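PDB 4R8X: uricase from Bacillus fastidiosus, which catalyses the oxidation of urate with molecular oxygen, the first step from urate towards (S)-allantoin in purine breakdown. Local coordinates for residues 13-18 against 114-119; 37-42 against 134-139; 54-57 against 61-64; 80-85 against 92-97; 233-238 against 249-254. All coordinates share one frame; numbering follows the deposited sequence.

Contact 1 of 5, residues 13-18 against 114-119; sequences YVFRTY and KEYAFD
Two groups grip the backbone oxygen of Tyr13, Gln77 NE2 from the same chain and Thr290 OG1 from the second subunit, which ties the backbone here both to its own chain and to its neighbour. The contact itself is apolar, an aromatic cluster of Tyr13, Phe15 and Tyr116. Phe15 supplies the main touch: its CE1 sits over the centre of one face of the Tyr116 ring, 3.4 Å from Tyr116 CG, while Phe15 CZ reaches along that face to Tyr116 CE1 at 3.6 Å. The two planes are inclined at 43°, so a single side of the Phe15 ring dips onto the tyrosine. Tyr13 comes in differently, rim to rim, its CD1 3.8 Å from Tyr116 CD1 and its plane almost perpendicular at 80°. Tyr116 is presented to both rings because its CG stands anti to the backbone N (chi1 -169°). Its phenol oxygen is hydrogen-bonded to Glu291 of the second subunit, which helps to fix where the polar end lies. The CA atoms of Phe15 and Tyr116 are 8.1 Å apart, because strand 40-50 runs between strands 5-17 and 108-125 in the antiparallel sheet; Val14 and Arg16 bond to Met43 and Phe41 on that middle strand, and Lys114 bonds to Asn44 on it.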
# COMPACT_ATOMS: atom_id res chain seq x y z
N TYR D 13 18.74 -1.74 1.68
CA TYR D 13 18.49 -3.00 2.37
C TYR D 13 19.81 -3.69 2.60
O TYR D 13 20.64 -3.82 1.69
CB TYR D 13 17.53 -3.91 1.60
CG TYR D 13 16.10 -3.40 1.58
CD1 TYR D 13 15.24 -3.65 2.64
CD2 TYR D 13 15.62 -2.65 0.52
CE1 TYR D 13 13.92 -3.19 2.64
CE2 TYR D 13 14.32 -2.16 0.51
CZ TYR D 13 13.47 -2.44 1.57
OH TYR D 13 12.17 -1.99 1.57
N VAL D 14 20.03 -4.08 3.85
CA VAL D 14 21.26 -4.76 4.18
C VAL D 14 20.96 -5.89 5.16
O VAL D 14 20.38 -5.66 6.22
CB VAL D 14 22.35 -3.76 4.66
CG1 VAL D 14 21.85 -2.89 5.78
CG2 VAL D 14 23.59 -4.50 5.06
N PHE D 15 21.30 -7.11 4.76
CA PHE D 15 20.95 -8.31 5.51
C PHE D 15 22.22 -9.07 5.86
O PHE D 15 22.80 -9.77 5.02
CB PHE D 15 19.99 -9.20 4.71
CG PHE D 15 18.83 -8.46 4.09
CD1 PHE D 15 18.08 -7.56 4.84
CD2 PHE D 15 18.48 -8.67 2.77
CE1 PHE D 15 17.02 -6.88 4.27
CE2 PHE D 15 17.41 -8.00 2.20
CZ PHE D 15 16.67 -7.12 2.95
N ARG D 16 22.69 -8.89 7.09
CA ARG D 16 23.88 -9.60 7.56
C ARG D 16 23.47 -10.91 8.22
O ARG D 16 22.59 -10.92 9.08
CB ARG D 16 24.68 -8.73 8.53
CG ARG D 16 25.60 -9.49 9.48
CD ARG D 16 26.86 -9.98 8.80
NE ARG D 16 27.64 -10.79 9.73
CZ ARG D 16 28.48 -10.30 10.63
NH1 ARG D 16 28.66 -8.99 10.71
NH2 ARG D 16 29.13 -11.10 11.45
N THR D 17 24.09 -12.01 7.82
CA THR D 17 23.79 -13.27 8.48
C THR D 17 24.81 -13.56 9.58
O THR D 17 25.99 -13.19 9.46
CB THR D 17 23.64 -14.45 7.49
OG1 THR D 17 24.70 -14.42 6.53
CG2 THR D 17 22.31 -14.38 6.75
N TYR D 18 24.35 -14.19 10.65
CA TYR D 18 25.19 -14.57 11.77
C TYR D 18 26.01 -13.43 12.37
O TYR D 18 27.23 -13.54 12.54
CB TYR D 18 26.07 -15.78 11.41
CG TYR D 18 25.24 -17.00 11.08
CD1 TYR D 18 24.63 -17.74 12.09
CD2 TYR D 18 25.05 -17.40 9.76
CE1 TYR D 18 23.85 -18.84 11.78
CE2 TYR D 18 24.28 -18.50 9.45
CZ TYR D 18 23.68 -19.22 10.47
OH TYR D 18 22.91 -20.32 10.17
N LYS D 114 15.25 0.90 9.77
CA LYS D 114 14.05 0.15 10.14
C LYS D 114 14.40 -1.33 10.04
O LYS D 114 14.80 -1.79 8.98
CB LYS D 114 12.91 0.47 9.19
CG LYS D 114 12.43 1.91 9.26
CD LYS D 114 11.31 2.17 8.26
CE LYS D 114 10.85 3.63 8.31
NZ LYS D 114 9.88 3.96 7.24
N GLU D 115 14.26 -2.05 11.14
CA GLU D 115 14.57 -3.48 11.15
C GLU D 115 13.75 -4.18 10.08
O GLU D 115 12.60 -3.81 9.84
CB GLU D 115 14.25 -4.09 12.51
CG GLU D 115 14.58 -5.56 12.62
CD GLU D 115 14.04 -6.18 13.89
OE1 GLU D 115 12.96 -5.76 14.36
OE2 GLU D 115 14.70 -7.09 14.43
N TYR D 116 14.39 -5.14 9.43
CA TYR D 116 13.74 -6.05 8.50
C TYR D 116 13.58 -7.32 9.33
O TYR D 116 14.49 -8.14 9.43
CB TYR D 116 14.68 -6.26 7.32
CG TYR D 116 14.14 -6.97 6.08
CD1 TYR D 116 13.65 -6.24 5.00
CD2 TYR D 116 14.22 -8.35 5.95
CE1 TYR D 116 13.21 -6.88 3.84
CE2 TYR D 116 13.78 -8.99 4.81
CZ TYR D 116 13.28 -8.26 3.75
OH TYR D 116 12.86 -8.92 2.61
N ALA D 117 12.42 -7.43 9.97
CA ALA D 117 12.22 -8.34 11.10
C ALA D 117 11.89 -9.76 10.68
O ALA D 117 11.14 -9.99 9.71
CB ALA D 117 11.09 -7.83 11.97
N PHE D 118 12.42 -10.70 11.45
CA PHE D 118 12.12 -12.12 11.28
C PHE D 118 11.72 -12.76 12.59
O PHE D 118 12.33 -12.50 13.62
CB PHE D 118 13.34 -12.86 10.72
CG PHE D 118 13.52 -12.70 9.24
CD1 PHE D 118 14.37 -11.72 8.73
CD2 PHE D 118 12.83 -13.51 8.35
CE1 PHE D 118 14.53 -11.58 7.35
CE2 PHE D 118 12.98 -13.36 6.99
CZ PHE D 118 13.83 -12.40 6.49
N ASP D 119 10.69 -13.61 12.54
CA ASP D 119 10.26 -14.37 13.71
C ASP D 119 10.88 -15.75 13.73
O ASP D 119 11.01 -16.38 12.68
CB ASP D 119 8.74 -14.60 13.67
CG ASP D 119 7.94 -13.35 13.94
OD1 ASP D 119 8.37 -12.49 14.75
OD2 ASP D 119 6.84 -13.26 13.36

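Contact 2 of 5, residues 37-42 against 134-139; sequences HNTIFG and LVFRKS
Ile40 and Phe136 face each other with their CA atoms 9.0 Å apart, and no backbone hydrogen bond links 37-42 to 134-139, so side chains alone bridge the two segments. Phe136 carries the contact with the outer part of its ring, which three residues meet at successive positions. His37 CE1 lies 3.7 Å from Phe136 CE1, the methyl Thr39 CG2 is 3.8 Å from Phe136 CE2, and Ile40 CD1 approaches Phe136 CD2 at 4.1 Å. All three come at the ring obliquely. The imidazole is inclined at 37° to the phenyl plane, and the two side chains run past each other in opposite directions, whereas Thr39 crosses Phe136 at about a right angle. His37 CG is tucked between its own backbone N and carbonyl carbon (chi1 57°), which folds the ring back over the turn and brings ND1 to the amide of Thr39. That amide donates to His37 ND1 at 3.1 Å, nearly straight at 161°, while the other ring nitrogen, NE2, is hydrogen-bonded to Asp120. Replacing His37 with an alanine would probably leave the Thr39 amide and the Asp120 carboxylate without this shared partner and open a gap beside Phe136 CE1. Val135, Phe136 and Arg137 pair with an antiparallel strand of the second subunit, so the phenyl ring projects from an intersubunit sheet. Chemically, the contact joins a polar hold to an apolar touch: both nitrogens of the imidazole are engaged within this chain, while one of its carbons packs obliquely against Phe136.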
# COMPACT_ATOMS: atom_id res chain seq x y z
N HIS D 37 19.32 -13.65 18.96
CA HIS D 37 20.39 -14.46 18.39
C HIS D 37 21.09 -13.85 17.18
O HIS D 37 22.22 -14.20 16.89
CB HIS D 37 19.91 -15.90 18.11
CG HIS D 37 18.72 -15.99 17.22
ND1 HIS D 37 18.79 -15.79 15.85
CD2 HIS D 37 17.42 -16.28 17.49
CE1 HIS D 37 17.59 -15.96 15.33
NE2 HIS D 37 16.74 -16.25 16.30
N ASN D 38 20.41 -12.96 16.46
CA ASN D 38 21.00 -12.26 15.30
C ASN D 38 21.44 -13.16 14.14
O ASN D 38 22.35 -12.80 13.38
CB ASN D 38 22.16 -11.34 15.72
CG ASN D 38 21.69 -10.11 16.49
OD1 ASN D 38 20.56 -9.66 16.33
ND2 ASN D 38 22.58 -9.56 17.33
N THR D 39 20.80 -14.32 14.01
CA THR D 39 21.04 -15.19 12.86
C THR D 39 20.81 -14.42 11.57
O THR D 39 21.57 -14.55 10.61
CB THR D 39 20.16 -16.44 12.92
OG1 THR D 39 20.51 -17.19 14.08
CG2 THR D 39 20.35 -17.32 11.69
N ILE D 40 19.76 -13.60 11.55
CA ILE D 40 19.62 -12.58 10.54
C ILE D 40 19.62 -11.23 11.25
O ILE D 40 18.89 -11.02 12.23
CB ILE D 40 18.32 -12.76 9.72
CG1 ILE D 40 18.35 -14.10 8.98
CG2 ILE D 40 18.15 -11.61 8.73
CD1 ILE D 40 17.00 -14.55 8.44
N PHE D 41 20.50 -10.34 10.78
CA PHE D 41 20.62 -9.00 11.31
C PHE D 41 20.40 -8.10 10.11
O PHE D 41 21.35 -7.72 9.41
CB PHE D 41 22.04 -8.83 11.89
CG PHE D 41 22.30 -7.51 12.58
CD1 PHE D 41 21.79 -7.26 13.83
CD2 PHE D 41 23.09 -6.55 11.98
CE1 PHE D 41 22.06 -6.06 14.49
CE2 PHE D 41 23.36 -5.35 12.61
CZ PHE D 41 22.84 -5.10 13.87
N GLY D 42 19.13 -7.79 9.85
CA GLY D 42 18.75 -7.10 8.62
C GLY D 42 17.98 -5.82 8.85
O GLY D 42 17.25 -5.69 9.84
N LEU D 134 16.96 -22.81 11.21
CA LEU D 134 17.20 -22.68 9.78
C LEU D 134 16.16 -21.83 9.07
O LEU D 134 16.47 -21.07 8.16
CB LEU D 134 17.19 -24.07 9.13
CG LEU D 134 18.25 -25.05 9.63
CD1 LEU D 134 18.06 -26.39 8.94
CD2 LEU D 134 19.62 -24.49 9.34
N VAL D 135 14.91 -21.97 9.49
CA VAL D 135 13.81 -21.31 8.80
C VAL D 135 13.19 -20.25 9.69
O VAL D 135 12.96 -20.50 10.88
CB VAL D 135 12.75 -22.34 8.35
CG1 VAL D 135 11.54 -21.65 7.72
CG2 VAL D 135 13.38 -23.31 7.38
N PHE D 136 12.95 -19.07 9.11
CA PHE D 136 12.38 -17.94 9.84
C PHE D 136 11.27 -17.29 9.03
O PHE D 136 11.32 -17.27 7.80
CB PHE D 136 13.47 -16.92 10.19
CG PHE D 136 14.61 -17.51 10.97
CD1 PHE D 136 14.56 -17.57 12.35
CD2 PHE D 136 15.72 -18.02 10.31
CE1 PHE D 136 15.61 -18.13 13.08
CE2 PHE D 136 16.78 -18.58 11.03
CZ PHE D 136 16.72 -18.63 12.42
N ARG D 137 10.26 -16.78 9.72
CA ARG D 137 9.20 -16.04 9.07
C ARG D 137 9.54 -14.57 8.95
O ARG D 137 9.91 -13.94 9.94
CB ARG D 137 7.91 -16.17 9.87
CG ARG D 137 6.86 -15.18 9.42
CD ARG D 137 5.49 -15.39 10.10
NE ARG D 137 5.51 -15.11 11.53
CZ ARG D 137 4.43 -15.23 12.30
NH1 ARG D 137 3.29 -15.64 11.78
NH2 ARG D 137 4.49 -14.95 13.59
N LYS D 138 9.41 -14.00 7.75
CA LYS D 138 9.52 -12.56 7.61
C LYS D 138 8.33 -11.91 8.29
O LYS D 138 7.20 -12.13 7.87
CB LYS D 138 9.50 -12.15 6.15
CG LYS D 138 9.43 -10.66 5.96
CD LYS D 138 10.77 -10.06 6.27
CE LYS D 138 10.69 -8.53 6.31
NZ LYS D 138 10.23 -7.94 7.58
N SER D 139 8.56 -11.11 9.32
CA SER D 139 7.45 -10.51 10.04
C SER D 139 7.05 -9.15 9.52
O SER D 139 7.90 -8.27 9.32
CB SER D 139 7.76 -10.39 11.51
OG SER D 139 6.66 -9.76 12.16

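Contact 3 of 5, residues 54-57 against 61-64; sequences LLTS and GDNS
Asp62 lies alongside Thr56, the two side chains pointing the same way, and it meets its surroundings atom by atom. Its CB rests 3.7 Å from Thr56 O. CG stands anti to the backbone N (chi1 -170°), and the two carboxylate oxygens have different partners. OD2 turns to a water that donates to it at 2.5 Å, and the same water is 2.9 Å from Thr56 OG1, closing a bridge between the two side chains. OD1 is gripped twice from within 61-64: Ser64 OG donates to the syn lone pair of OD1 at 2.6 Å, and Ser64 N, 2.9 Å away, reaches OD1 from above the carboxylate plane. The second bond makes an Asx turn. In the backbone, Asp62 N donates to Thr56 O at 3.1 Å, a straight bond that ties the chain beyond helix 55-59 back onto its first half; Gly61, with its positive phi, allows the reversal just before it. Ser57 O is joined to Asn63 OD1 through a second water, which donates to both. In the tetramer, Asn63 ND2 bonds to Tyr180 O of the third subunit, and Ser57 packs on Gln245 of that subunit, a residue predicted to bind urate, so this turn probably lies close to a pocket shared between chains. The chemistry is almost wholly polar: a direct backbone bond and two waters join the segments, while two donors from Ser64 converge on OD1 and would probably help to stabilise the carboxylate's negative charge.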
# COMPACT_ATOMS: atom_id res chain seq x y z
N LEU D 54 29.44 20.77 0.53
CA LEU D 54 28.58 20.20 -0.50
C LEU D 54 27.86 21.27 -1.31
O LEU D 54 27.15 20.97 -2.26
CB LEU D 54 27.55 19.25 0.14
CG LEU D 54 28.13 18.10 0.97
CD1 LEU D 54 27.03 17.22 1.53
CD2 LEU D 54 29.11 17.27 0.13
N LEU D 55 28.01 22.53 -0.93
CA LEU D 55 27.19 23.59 -1.51
C LEU D 55 27.31 23.69 -3.02
O LEU D 55 26.31 23.78 -3.73
CB LEU D 55 27.50 24.94 -0.86
CG LEU D 55 26.68 26.11 -1.40
CD1 LEU D 55 25.19 25.97 -1.05
CD2 LEU D 55 27.24 27.42 -0.87
N THR D 56 28.53 23.66 -3.54
CA THR D 56 28.68 23.85 -4.97
C THR D 56 28.19 22.67 -5.81
O THR D 56 28.01 22.82 -7.02
CB THR D 56 30.13 24.21 -5.35
OG1 THR D 56 30.99 23.17 -4.90
CG2 THR D 56 30.54 25.55 -4.71
N SER D 57 27.95 21.51 -5.18
CA SER D 57 27.34 20.41 -5.91
C SER D 57 25.93 20.82 -6.32
O SER D 57 25.43 20.38 -7.36
CB SER D 57 27.36 19.11 -5.08
OG SER D 57 26.41 19.10 -4.02
N GLY D 61 26.68 22.55 -9.84
CA GLY D 61 26.66 21.23 -10.45
C GLY D 61 28.03 20.59 -10.41
O GLY D 61 28.38 19.75 -11.25
N ASP D 62 28.82 20.97 -9.41
CA ASP D 62 30.18 20.45 -9.26
C ASP D 62 30.15 19.16 -8.43
O ASP D 62 29.85 19.18 -7.24
CB ASP D 62 31.06 21.50 -8.55
CG ASP D 62 32.52 21.14 -8.56
OD1 ASP D 62 32.86 19.96 -8.83
OD2 ASP D 62 33.35 22.04 -8.30
N ASN D 63 30.48 18.04 -9.06
CA ASN D 63 30.45 16.75 -8.38
C ASN D 63 31.77 16.34 -7.74
O ASN D 63 31.90 15.22 -7.24
CB ASN D 63 29.97 15.65 -9.33
CG ASN D 63 28.51 15.79 -9.69
OD1 ASN D 63 27.69 16.16 -8.85
ND2 ASN D 63 28.17 15.50 -10.94
N SER D 64 32.75 17.25 -7.74
CA SER D 64 34.10 16.96 -7.26
C SER D 64 34.17 16.37 -5.85
O SER D 64 34.97 15.47 -5.59
CB SER D 64 34.97 18.21 -7.35
OG SER D 64 35.08 18.63 -8.71
O HOH W 1 33.21 23.88 -6.57
O HOH W 2 26.11 18.38 -9.02

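Contact 4 of 5, residues 80-85 against 92-97; sequences AASYEG and LQYVCE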
# COMPACT_ATOMS: atom_id res chain seq x y z
N ALA D 80 28.49 -3.75 7.11
CA ALA D 80 27.66 -4.76 7.75
C ALA D 80 28.42 -6.08 7.91
O ALA D 80 28.17 -6.84 8.84
CB ALA D 80 26.38 -4.98 6.96
N ALA D 81 29.37 -6.33 7.01
CA ALA D 81 30.16 -7.55 7.10
C ALA D 81 31.22 -7.45 8.19
O ALA D 81 31.53 -8.45 8.84
CB ALA D 81 30.78 -7.89 5.75
N SER D 82 31.76 -6.26 8.40
CA SER D 82 32.86 -6.06 9.35
C SER D 82 32.41 -5.71 10.77
O SER D 82 33.20 -5.83 11.72
CB SER D 82 33.84 -5.00 8.82
OG SER D 82 33.20 -3.76 8.58
N TYR D 83 31.16 -5.27 10.92
CA TYR D 83 30.62 -4.94 12.24
C TYR D 83 30.66 -6.16 13.16
O TYR D 83 30.22 -7.24 12.77
CB TYR D 83 29.18 -4.46 12.10
CG TYR D 83 28.50 -4.09 13.41
CD1 TYR D 83 29.03 -3.12 14.25
CD2 TYR D 83 27.32 -4.71 13.78
CE1 TYR D 83 28.38 -2.77 15.43
CE2 TYR D 83 26.67 -4.36 14.95
CZ TYR D 83 27.20 -3.41 15.77
OH TYR D 83 26.52 -3.10 16.94
N GLU D 84 31.16 -5.97 14.38
CA GLU D 84 31.32 -7.07 15.33
C GLU D 84 30.36 -6.96 16.51
O GLU D 84 30.37 -7.80 17.41
CB GLU D 84 32.76 -7.14 15.82
CG GLU D 84 33.77 -7.40 14.71
CD GLU D 84 35.17 -7.65 15.21
OE1 GLU D 84 36.12 -7.06 14.65
OE2 GLU D 84 35.34 -8.45 16.16
N GLY D 85 29.52 -5.93 16.50
CA GLY D 85 28.58 -5.72 17.59
C GLY D 85 27.26 -6.42 17.37
O GLY D 85 27.11 -7.21 16.43
N LEU D 92 24.73 1.56 13.45
CA LEU D 92 24.56 2.87 12.85
C LEU D 92 25.67 3.85 13.26
O LEU D 92 26.19 4.59 12.43
CB LEU D 92 23.18 3.45 13.17
CG LEU D 92 21.97 2.66 12.66
CD1 LEU D 92 20.73 3.51 12.83
CD2 LEU D 92 22.14 2.20 11.20
N GLN D 93 26.03 3.84 14.54
CA GLN D 93 27.10 4.73 14.97
C GLN D 93 28.44 4.35 14.33
O GLN D 93 29.19 5.22 13.91
CB GLN D 93 27.25 4.78 16.48
CG GLN D 93 28.27 5.81 16.92
CD GLN D 93 28.27 6.05 18.40
OE1 GLN D 93 27.31 5.71 19.10
NE2 GLN D 93 29.35 6.63 18.90
N TYR D 94 28.70 3.04 14.26
CA TYR D 94 29.88 2.50 13.60
C TYR D 94 30.00 3.02 12.16
O TYR D 94 31.06 3.48 11.74
CB TYR D 94 29.80 0.97 13.64
CG TYR D 94 30.82 0.18 12.84
CD1 TYR D 94 32.17 0.19 13.17
CD2 TYR D 94 30.40 -0.66 11.80
CE1 TYR D 94 33.08 -0.57 12.45
CE2 TYR D 94 31.30 -1.41 11.09
CZ TYR D 94 32.64 -1.37 11.41
OH TYR D 94 33.53 -2.13 10.69
N VAL D 95 28.90 2.95 11.42
CA VAL D 95 28.88 3.41 10.03
C VAL D 95 29.06 4.93 9.89
O VAL D 95 29.83 5.38 9.04
CB VAL D 95 27.60 2.94 9.30
CG1 VAL D 95 27.47 3.59 7.92
CG2 VAL D 95 27.59 1.42 9.18
N CYS D 96 28.35 5.70 10.72
CA CYS D 96 28.51 7.15 10.74
C CYS D 96 29.96 7.55 10.94
O CYS D 96 30.50 8.39 10.22
CB CYS D 96 27.69 7.76 11.88
SG CYS D 96 25.90 7.78 11.66
N GLU D 97 30.58 6.96 11.95
CA GLU D 97 31.96 7.31 12.28
C GLU D 97 32.88 6.90 11.15
O GLU D 97 33.83 7.63 10.82
CB GLU D 97 32.35 6.67 13.60
CG GLU D 97 31.67 7.37 14.76
CD GLU D 97 31.78 6.66 16.10
OE1 GLU D 97 32.11 5.45 16.14
OE2 GLU D 97 31.52 7.33 17.12
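Ser82 OG and Tyr94 OH share a hydrogen bond of 2.7 Å, the serine oxygen lying at the edge of the tyrosine ring and near its plane. Next to it, Tyr83 lies against the same ring: Tyr83 CD1 is 3.7 Å from Tyr94 CD2, and Tyr94 CE2 lies 3.8 Å from Tyr83 CA, so the ring of Tyr94 follows both the side chain and the backbone of its partner. The two aromatic planes are oblique, at 39°, with centroids 5.6 Å apart, and the side chains slide past each other in opposite directions. Both tyrosines hold CG anti to the backbone N (chi1 180° for Tyr83, 171° for Tyr94), which stretches Tyr94 away from its helix and across to the end of the other. A phenylalanine in place of Tyr94 would probably keep the ring packing but leave Ser82 OG without this hydroxyl partner. One shell further out, Gly85 N sits 3.3 Å above the centre of one face of the Tyr83 ring, a close fit in which a CB on Gly85 would run into Tyr83 OH. That hydroxyl bonds to Thr87 N and Phe91 meets the Tyr83 ring edge-to-face, and these two position the ring; separately, Arg16 NH1 bonds to the backbone oxygen of Tyr83. Tyr83 is also the first residue to leave helical geometry after helix 69-82. Two helices joined by a short connection and lying against an antiparallel sheet, here 69-82 and 88-102, are characteristic of the tunnelling (T-fold) domain, from which uricases are built.

Contact 5 of 5, residues 233-238 against 249-254; sequences ASVFHT and YHIGLT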
# COMPACT_ATOMS: atom_id res chain seq x y z
N ALA D 233 2.70 -4.38 26.34
CA ALA D 233 1.64 -5.36 26.29
C ALA D 233 1.18 -5.74 27.70
O ALA D 233 -0.02 -5.87 27.94
CB ALA D 233 2.11 -6.59 25.55
N SER D 234 2.13 -5.88 28.61
CA SER D 234 1.84 -6.28 29.98
C SER D 234 1.04 -5.22 30.73
O SER D 234 0.09 -5.53 31.44
CB SER D 234 3.14 -6.60 30.74
OG SER D 234 3.80 -7.71 30.15
N VAL D 235 1.42 -3.97 30.55
CA VAL D 235 0.70 -2.87 31.18
C VAL D 235 -0.71 -2.74 30.59
O VAL D 235 -1.67 -2.58 31.32
CB VAL D 235 1.48 -1.55 31.06
CG1 VAL D 235 0.65 -0.36 31.57
CG2 VAL D 235 2.80 -1.65 31.83
N PHE D 236 -0.83 -2.86 29.27
CA PHE D 236 -2.14 -2.84 28.61
C PHE D 236 -3.05 -3.93 29.19
O PHE D 236 -4.22 -3.70 29.49
CB PHE D 236 -1.95 -3.03 27.09
CG PHE D 236 -3.16 -2.67 26.25
CD1 PHE D 236 -4.12 -1.77 26.71
CD2 PHE D 236 -3.32 -3.23 24.99
CE1 PHE D 236 -5.23 -1.45 25.91
CE2 PHE D 236 -4.42 -2.92 24.19
CZ PHE D 236 -5.37 -2.03 24.65
N HIS D 237 -2.48 -5.12 29.40
CA HIS D 237 -3.21 -6.26 29.96
C HIS D 237 -3.71 -6.01 31.38
O HIS D 237 -4.86 -6.29 31.69
CB HIS D 237 -2.32 -7.51 29.90
CG HIS D 237 -2.84 -8.68 30.68
ND1 HIS D 237 -3.57 -9.70 30.10
CD2 HIS D 237 -2.69 -9.02 31.98
CE1 HIS D 237 -3.86 -10.61 31.02
NE2 HIS D 237 -3.33 -10.22 32.17
N THR D 238 -2.85 -5.45 32.22
CA THR D 238 -3.12 -5.35 33.65
C THR D 238 -3.88 -4.08 34.07
O THR D 238 -4.80 -4.13 34.89
CB THR D 238 -1.81 -5.46 34.45
OG1 THR D 238 -1.25 -6.77 34.27
CG2 THR D 238 -2.04 -5.21 35.94
N TYR D 249 0.90 6.97 29.64
CA TYR D 249 1.61 7.52 30.78
C TYR D 249 2.15 6.38 31.64
O TYR D 249 3.33 6.36 32.02
CB TYR D 249 0.70 8.42 31.61
CG TYR D 249 1.37 9.07 32.81
CD1 TYR D 249 2.49 9.87 32.66
CD2 TYR D 249 0.87 8.88 34.10
CE1 TYR D 249 3.09 10.47 33.75
CE2 TYR D 249 1.47 9.48 35.19
CZ TYR D 249 2.58 10.27 35.01
OH TYR D 249 3.19 10.87 36.09
N HIS D 250 1.29 5.41 31.93
CA HIS D 250 1.68 4.26 32.75
C HIS D 250 2.65 3.30 32.07
O HIS D 250 3.52 2.74 32.72
CB HIS D 250 0.44 3.55 33.28
CG HIS D 250 -0.21 4.29 34.41
ND1 HIS D 250 0.01 3.95 35.72
CD2 HIS D 250 -1.00 5.38 34.42
CE1 HIS D 250 -0.66 4.78 36.50
NE2 HIS D 250 -1.27 5.67 35.74
N ILE D 251 2.51 3.11 30.76
CA ILE D 251 3.50 2.33 30.04
C ILE D 251 4.86 3.02 30.16
O ILE D 251 5.87 2.37 30.44
CB ILE D 251 3.11 2.15 28.57
CG1 ILE D 251 1.85 1.27 28.45
CG2 ILE D 251 4.28 1.55 27.80
CD1 ILE D 251 1.26 1.19 27.04
N GLY D 252 4.87 4.34 29.97
CA GLY D 252 6.10 5.10 30.06
C GLY D 252 6.74 5.02 31.43
O GLY D 252 7.95 4.82 31.54
N LEU D 253 5.94 5.20 32.48
CA LEU D 253 6.45 5.09 33.85
C LEU D 253 7.10 3.74 34.09
O LEU D 253 8.15 3.65 34.73
CB LEU D 253 5.31 5.30 34.87
CG LEU D 253 4.67 6.68 34.96
CD1 LEU D 253 3.46 6.62 35.89
CD2 LEU D 253 5.66 7.74 35.43
N THR D 254 6.45 2.68 33.61
CA THR D 254 6.93 1.32 33.84
C THR D 254 8.26 1.09 33.14
O THR D 254 9.16 0.48 33.71
CB THR D 254 5.89 0.27 33.40
OG1 THR D 254 4.63 0.55 34.02
CG2 THR D 254 6.33 -1.12 33.82
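A helix-helix packing contact, buried and essentially apolar, joins helices 225-238 and 244-258, a helical pair packed on the sheet, as in the T-fold of uricases. The short segments 233-238 and 249-254 approach to 9.5 Å between axes and run in broadly opposing directions, at 131°. Val235 is the centre of it, inserted between Ile251 and Thr254, one helical turn apart on the partner helix. The two methyls divide the work. Val235 CG1, anti to the backbone N (chi1 173°), touches Ile251 CG1 at 3.7 Å and passes the backbone of His250, where His250 C is 4.2 Å from Val235 CG1. Val235 CG2 turns instead to Thr254, meeting Thr254 OG1 at 3.6 Å, with the two side chains sliding past each other in opposite directions. Ile251 in turn leans on Leu202 of strand 198-208 and on Ala232, and Phe236 of helix 225-238 touches Leu198 and Ile200 of the same strand, so the helices are packed onto the sheet as well as onto each other. Thr254 and Leu253 also touch Tyr319 near the C-terminus, whose residues are crucial for thermostability. The His250 side chain lies about 9 Å from that of Gln245, a predicted ligand-binding residue, which puts the contact near the probable active site though not within it. Thr254 has its hydroxyl beside the methyl of Val235 yet keeps it satisfied in its own helix: OG1 donates to His250 O at 2.8 Å, and Thr254 N reaches that same oxygen at 3.1 Å from the opposite face of the carbonyl plane.

Overall arrangement
Contacts 1, 2 and 4 form one group: centre to centre, contacts 1 and 2 are about 7 Å apart, and contacts 1 and 4 about 14 Å. Strand 40-50 lies between strands 5-17 and 108-125 in the sheet and joins contacts 1 and 2, whose segments alternate along the chain. Contact 4 falls between their outer segments, and Arg16 links it to contact 1. Contact 3, on helix 55-59, lies about 34 Å from contact 1, centre to centre. Contact 5 comes last, on the opposite side of the chain's centre from contacts 1, 3 and 4. All but contact 3 touch the second subunit; contact 3 meets the third, which contacts 1 and 5 also reach, so every contact lies within reach of another subunit of the tetramer.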